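Local coordinates for protein possible HxlR family transcriptional factor (Thermoplasma volcanium, PDB 3DF8) that probably binds DNA and regulates transcription as a winged helix-turn-helix protein of the HxlR family, at residues L31-L36 / N94-L99; R62-L67 / V73-G78. All blocks are in the same frame, centred on the assembly; numbering follows the deposited sequence. Where two conformers were deposited one is given.

Interaction 1. Residues L31-L36 / N94-L99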
loop_
_atom_site.group_PDB
_atom_site.type_symbol
_atom_site.label_atom_id
_atom_site.label_comp_id
_atom_site.label_asym_id
_atom_site.label_seq_id
_atom_site.Cartn_x
_atom_site.Cartn_y
_atom_site.Cartn_z
ATOM N N LEU A 31 -5.294 -4.745 4.580
ATOM C CA LEU A 31 -5.714 -5.366 5.850
ATOM C C LEU A 31 -6.295 -6.767 5.613
ATOM O O LEU A 31 -6.063 -7.657 6.445
ATOM C CB LEU A 31 -6.711 -4.500 6.565
ATOM C CG LEU A 31 -6.141 -3.198 7.157
ATOM C CD1 LEU A 31 -7.321 -2.350 7.691
ATOM C CD2 LEU A 31 -5.033 -3.478 8.171
ATOM N N ILE A 32 -7.065 -6.956 4.535
ATOM C CA ILE A 32 -7.615 -8.306 4.219
ATOM C C ILE A 32 -6.442 -9.288 3.972
ATOM O O ILE A 32 -6.406 -10.399 4.540
ATOM C CB ILE A 32 -8.563 -8.258 3.028
ATOM C CG1 ILE A 32 -9.852 -7.490 3.430
ATOM C CG2 ILE A 32 -8.878 -9.688 2.561
ATOM C CD1 ILE A 32 -10.754 -6.967 2.240
ATOM N N ILE A 33 -5.508 -8.903 3.108
ATOM C CA ILE A 33 -4.305 -9.730 2.881
ATOM C C ILE A 33 -3.579 -10.044 4.178
ATOM O O ILE A 33 -3.174 -11.170 4.403
ATOM C CB ILE A 33 -3.348 -9.081 1.840
ATOM C CG1 ILE A 33 -4.082 -9.007 0.478
ATOM C CG2 ILE A 33 -1.950 -9.774 1.799
ATOM C CD1 ILE A 33 -3.372 -8.139 -0.599
ATOM N N SER A 34 -3.420 -9.031 5.029
ATOM C CA SER A 34 -2.722 -9.231 6.307
ATOM C C SER A 34 -3.456 -10.220 7.230
ATOM O O SER A 34 -2.839 -11.157 7.812
ATOM C CB SER A 34 -2.578 -7.879 6.985
ATOM O OG SER A 34 -1.873 -6.970 6.136
ATOM N N VAL A 35 -4.758 -10.050 7.388
ATOM C CA VAL A 35 -5.462 -10.920 8.345
ATOM C C VAL A 35 -5.554 -12.352 7.805
ATOM O O VAL A 35 -5.576 -13.290 8.578
ATOM C CB VAL A 35 -6.839 -10.365 8.836
ATOM C CG1 VAL A 35 -6.651 -9.056 9.606
ATOM C CG2 VAL A 35 -7.858 -10.215 7.679
ATOM N N LEU A 36 -5.598 -12.513 6.474
ATOM C CA LEU A 36 -5.694 -13.871 5.900
ATOM C C LEU A 36 -4.468 -14.723 6.228
ATOM O O LEU A 36 -4.491 -15.979 6.182
ATOM C CB LEU A 36 -5.979 -13.810 4.390
ATOM C CG LEU A 36 -7.438 -13.640 3.989
ATOM C CD1 LEU A 36 -7.593 -13.362 2.513
ATOM C CD2 LEU A 36 -8.295 -14.859 4.417
ATOM N N ASN A 94 4.077 -10.942 2.599
ATOM C CA ASN A 94 5.486 -10.909 3.058
ATOM C C ASN A 94 6.109 -9.513 2.846
ATOM O O ASN A 94 6.793 -9.006 3.728
ATOM C CB ASN A 94 6.356 -11.981 2.374
ATOM C CG ASN A 94 6.077 -13.379 2.899
ATOM O OD1 ASN A 94 5.453 -13.547 3.956
ATOM N ND2 ASN A 94 6.518 -14.397 2.148
ATOM N N SER A 95 5.865 -8.902 1.688
ATOM C CA SER A 95 6.379 -7.550 1.432
ATOM C C SER A 95 5.584 -6.461 2.124
ATOM O O SER A 95 6.092 -5.372 2.355
ATOM C CB SER A 95 6.475 -7.261 -0.064
ATOM O OG SER A 95 7.111 -8.323 -0.728
ATOM N N LEU A 96 4.336 -6.753 2.480
ATOM C CA LEU A 96 3.486 -5.793 3.124
ATOM C C LEU A 96 3.820 -5.570 4.582
ATOM O O LEU A 96 3.711 -4.437 5.053
ATOM C CB LEU A 96 2.034 -6.273 3.018
ATOM C CG LEU A 96 0.819 -5.394 3.047
ATOM C CD1 LEU A 96 1.022 -4.129 2.153
ATOM C CD2 LEU A 96 -0.416 -6.243 2.587
HETATM N N MSE A 97 4.221 -6.627 5.306
HETATM C CA MSE A 97 4.318 -6.525 6.777
HETATM C C MSE A 97 5.313 -5.452 7.262
HETATM O O MSE A 97 4.986 -4.721 8.184
HETATM C CB MSE A 97 4.532 -7.885 7.444
HETATM C CG MSE A 97 3.395 -8.896 7.207
HETATM SE SE MSE A 97 1.539 -8.181 7.193
HETATM C CE MSE A 97 1.448 -7.744 9.022
ATOM N N PRO A 98 6.509 -5.339 6.646
ATOM C CA PRO A 98 7.380 -4.253 7.133
ATOM C C PRO A 98 6.799 -2.853 6.941
ATOM O O PRO A 98 7.021 -1.955 7.790
ATOM C CB PRO A 98 8.686 -4.468 6.341
ATOM C CG PRO A 98 8.652 -5.944 5.922
ATOM C CD PRO A 98 7.171 -6.132 5.593
ATOM N N LEU A 99 6.017 -2.670 5.877
ATOM C CA LEU A 99 5.356 -1.403 5.608
ATOM C C LEU A 99 4.304 -1.139 6.685
ATOM O O LEU A 99 4.290 -0.046 7.287
ATOM C CB LEU A 99 4.709 -1.422 4.236
ATOM C CG LEU A 99 3.946 -0.163 3.894
ATOM C CD1 LEU A 99 4.857 1.103 3.842
ATOM C CD2 LEU A 99 3.242 -0.417 2.591
#
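Ile33 and Ser34 of helix 29-36 face Leu96 and Met97 of the long C-terminal helix 87-108, a buried junction of two helices in the HxlR-type winged helix-turn-helix fold. The segment axes come no closer than 10.1 Å, with a crossing angle of -108°; two residues of each helix meet, and no hydrogen bond links the segments. Along 31-36, Ile33 comes first. Its CG2 branch lies anti to the backbone N and meets Leu96 CD2 at 3.9 Å, while the two side chains cross at about a right angle. Ile33 also touches Val92 and Arg93, about one turn earlier on the same helix as Leu96, and Leu67 of helix 57-69. Ser34 follows, and the same Leu96 CD2 methyl lies 3.9 Å from Ser34 OG, so a single methyl spans both residues. The hydroxyl is hydrogen-bonded to the carbonyl O of Met30, one turn back, which gives this buried group a partner within its own helix. Ser34 touches Leu5 of the second subunit and Met97, a selenomethionine, packs against Tyr7 of that subunit, so this junction borders the dimer interface. The Met97 chain bends at chi2 (-38°) and chi3, bringing SE to 4.1 Å from Ser34 CB and 3.8 Å from Ser34 OG.

Interaction 2. Residues R62-L67 / V73-G78; sequences RRIKDL and VERRSG
The backbone turns from helix 57-69 into strand 73-77 with the CA atoms of Leu67 and Val73 5.4 Å apart, and Val73 N donates a hydrogen bond to Leu67 O at 3.3 Å. This is where a helix of the winged helix-turn-helix domain passes into the first strand of the wing, the hairpin of strands 73-77 and 81-85. The bond is bent, with an N-H...O angle of 144°, and the donor stands well above the carbonyl plane, 64° out of it. Next to this bond the side chains of Leu67 and Val73 pack obliquely across one another. Val73 CG2 lies anti to its own carbonyl carbon and touches Leu67 CB at 3.7 Å; the CD1 methyl of Leu67 reaches the same branch at 4.1 Å. Leu67 also rests on Leu23 of helix 21-25, so the start of the wing is set against the helical core. Arg75, two residues further along the strand, directs its CB toward the helix, as Val73 does. Its guanidinium lies at the exposed margin of the contact, with NE making a weak hydrogen bond to Tyr83 OH on the partner strand. Ile64 touches that same Tyr83, so the aromatic residue adjoins both sides. The arginine chain is bent at chi3 (-64°) and crosses Ile64 at about a right angle, placing NH1 4.0 Å from Ile64 CG2.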
loop_
_atom_site.group_PDB
_atom_site.type_symbol
_atom_site.label_atom_id
_atom_site.label_comp_id
_atom_site.label_asym_id
_atom_site.label_seq_id
_atom_site.Cartn_x
_atom_site.Cartn_y
_atom_site.Cartn_z
ATOM N N ARG A 62 -16.654 -7.818 -1.966
ATOM C CA ARG A 62 -16.185 -7.213 -3.225
ATOM C C ARG A 62 -14.666 -7.310 -3.315
ATOM O O ARG A 62 -14.117 -7.639 -4.373
ATOM C CB ARG A 62 -16.641 -5.752 -3.362
ATOM C CG ARG A 62 -16.323 -5.138 -4.731
ATOM C CD ARG A 62 -16.768 -3.680 -4.880
ATOM N NE ARG A 62 -15.724 -2.881 -5.521
ATOM C CZ ARG A 62 -15.869 -1.661 -6.028
ATOM N NH1 ARG A 62 -17.050 -1.042 -6.017
ATOM N NH2 ARG A 62 -14.812 -1.057 -6.561
ATOM N N ARG A 63 -13.983 -7.040 -2.196
ATOM C CA ARG A 63 -12.513 -7.133 -2.201
ATOM C C ARG A 63 -11.997 -8.574 -2.335
ATOM O O ARG A 63 -11.033 -8.842 -3.074
ATOM C CB ARG A 63 -11.885 -6.511 -0.940
ATOM C CG ARG A 63 -12.107 -5.042 -0.776
ATOM C CD ARG A 63 -11.401 -4.161 -1.784
ATOM N NE ARG A 63 -11.509 -2.826 -1.234
ATOM C CZ ARG A 63 -12.541 -2.016 -1.490
ATOM N NH1 ARG A 63 -13.481 -2.386 -2.372
ATOM N NH2 ARG A 63 -12.617 -0.837 -0.903
ATOM N N ILE A 64 -12.695 -9.501 -1.679
ATOM C CA ILE A 64 -12.364 -10.914 -1.783
ATOM C C ILE A 64 -12.514 -11.345 -3.249
ATOM O O ILE A 64 -11.640 -12.038 -3.758
ATOM C CB ILE A 64 -13.219 -11.763 -0.810
ATOM C CG1 ILE A 64 -12.603 -11.609 0.601
ATOM C CG2 ILE A 64 -13.245 -13.251 -1.267
ATOM C CD1 ILE A 64 -13.268 -12.496 1.682
ATOM N N LYS A 65 -13.580 -10.931 -3.922
ATOM C CA LYS A 65 -13.755 -11.334 -5.324
ATOM C C LYS A 65 -12.582 -10.797 -6.161
ATOM O O LYS A 65 -12.054 -11.515 -7.026
ATOM C CB LYS A 65 -15.057 -10.796 -5.870
ATOM C CG LYS A 65 -15.222 -11.056 -7.342
ATOM C CD LYS A 65 -16.453 -10.382 -7.880
ATOM C CE LYS A 65 -16.383 -10.367 -9.403
ATOM N NZ LYS A 65 -16.200 -11.761 -9.897
ATOM N N ASP A 66 -12.175 -9.552 -5.902
ATOM C CA ASP A 66 -11.153 -8.935 -6.747
ATOM C C ASP A 66 -9.855 -9.667 -6.438
ATOM O O ASP A 66 -9.021 -9.861 -7.331
ATOM C CB ASP A 66 -10.970 -7.443 -6.445
ATOM C CG ASP A 66 -12.112 -6.585 -6.936
ATOM O OD1 ASP A 66 -12.854 -7.012 -7.854
ATOM O OD2 ASP A 66 -12.209 -5.456 -6.387
ATOM N N LEU A 67 -9.685 -10.025 -5.163
ATOM C CA LEU A 67 -8.470 -10.746 -4.764
ATOM C C LEU A 67 -8.377 -12.154 -5.357
ATOM O O LEU A 67 -7.283 -12.618 -5.714
ATOM C CB LEU A 67 -8.296 -10.786 -3.231
ATOM C CG LEU A 67 -7.865 -9.473 -2.582
ATOM C CD1 LEU A 67 -8.195 -9.517 -1.038
ATOM C CD2 LEU A 67 -6.434 -9.053 -2.828
ATOM N N VAL A 73 -5.970 -14.707 -3.553
ATOM C CA VAL A 73 -6.810 -15.405 -2.526
ATOM C C VAL A 73 -7.586 -16.525 -3.221
ATOM O O VAL A 73 -7.881 -16.439 -4.408
ATOM C CB VAL A 73 -7.758 -14.387 -1.889
ATOM C CG1 VAL A 73 -8.890 -15.039 -1.028
ATOM C CG2 VAL A 73 -6.948 -13.409 -1.035
ATOM N N GLU A 74 -7.866 -17.601 -2.487
ATOM C CA GLU A 74 -8.785 -18.617 -3.000
ATOM C C GLU A 74 -9.814 -18.953 -1.930
ATOM O O GLU A 74 -9.534 -18.843 -0.699
ATOM C CB GLU A 74 -8.021 -19.863 -3.465
ATOM C CG GLU A 74 -6.972 -20.338 -2.496
ATOM C CD GLU A 74 -7.456 -21.422 -1.539
ATOM O OE1 GLU A 74 -6.595 -21.973 -0.824
ATOM O OE2 GLU A 74 -8.681 -21.729 -1.519
ATOM N N ARG A 75 -11.014 -19.315 -2.406
ATOM C CA ARG A 75 -12.122 -19.762 -1.542
ATOM C C ARG A 75 -12.203 -21.295 -1.621
ATOM O O ARG A 75 -12.136 -21.862 -2.714
ATOM C CB ARG A 75 -13.443 -19.133 -2.010
ATOM C CG ARG A 75 -14.701 -19.646 -1.275
ATOM C CD ARG A 75 -16.043 -19.206 -2.007
ATOM N NE ARG A 75 -16.118 -17.780 -1.966
ATOM C CZ ARG A 75 -15.946 -16.991 -3.019
ATOM N NH1 ARG A 75 -15.997 -15.671 -2.853
ATOM N NH2 ARG A 75 -15.695 -17.525 -4.215
ATOM N N ARG A 76 -12.298 -21.954 -0.463
ATOM C CA ARG A 76 -12.599 -23.375 -0.466
ATOM C C ARG A 76 -14.033 -23.588 -0.033
ATOM O O ARG A 76 -14.362 -23.182 1.062
ATOM C CB ARG A 76 -11.697 -24.083 0.545
ATOM C CG ARG A 76 -11.875 -25.598 0.553
ATOM C CD ARG A 76 -11.015 -26.239 1.655
ATOM N NE ARG A 76 -11.155 -27.693 1.685
ATOM C CZ ARG A 76 -12.095 -28.346 2.377
ATOM N NH1 ARG A 76 -12.966 -27.670 3.130
ATOM N NH2 ARG A 76 -12.160 -29.679 2.331
ATOM N N SER A 77 -14.863 -24.241 -0.847
ATOM C CA SER A 77 -16.207 -24.573 -0.433
ATOM C C SER A 77 -16.205 -26.031 -0.027
ATOM O O SER A 77 -16.087 -26.926 -0.883
ATOM C CB SER A 77 -17.248 -24.386 -1.561
ATOM O OG SER A 77 -17.184 -23.109 -2.165
ATOM N N GLY A 78 -16.264 -26.262 1.281
ATOM C CA GLY A 78 -16.361 -27.606 1.843
ATOM C C GLY A 78 -17.631 -27.663 2.691
ATOM O O GLY A 78 -18.646 -27.071 2.349
#

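How the interactions relate
After the N-terminal strands 3-7 and 10-14 and helix 21-25, the chain enters helix 29-36, which supplies one side of interaction 1, then helix 45-50 and helix 57-69. Interaction 2 closes a short loop, since strand 73-77 folds back on the helix it has just left. Only after the wing hairpin does helix 87-108 return to helix 29-36 and close the much longer loop of interaction 1, which therefore encloses interaction 2 without crossing it. The centres of the two contacts lie about 16 Å apart, yet helix 29-36 bridges them: Ile32 packs on Arg63 and Leu67, and Leu36 on Val73. C-terminal helix, helical core and wing are thus joined in one continuous packing.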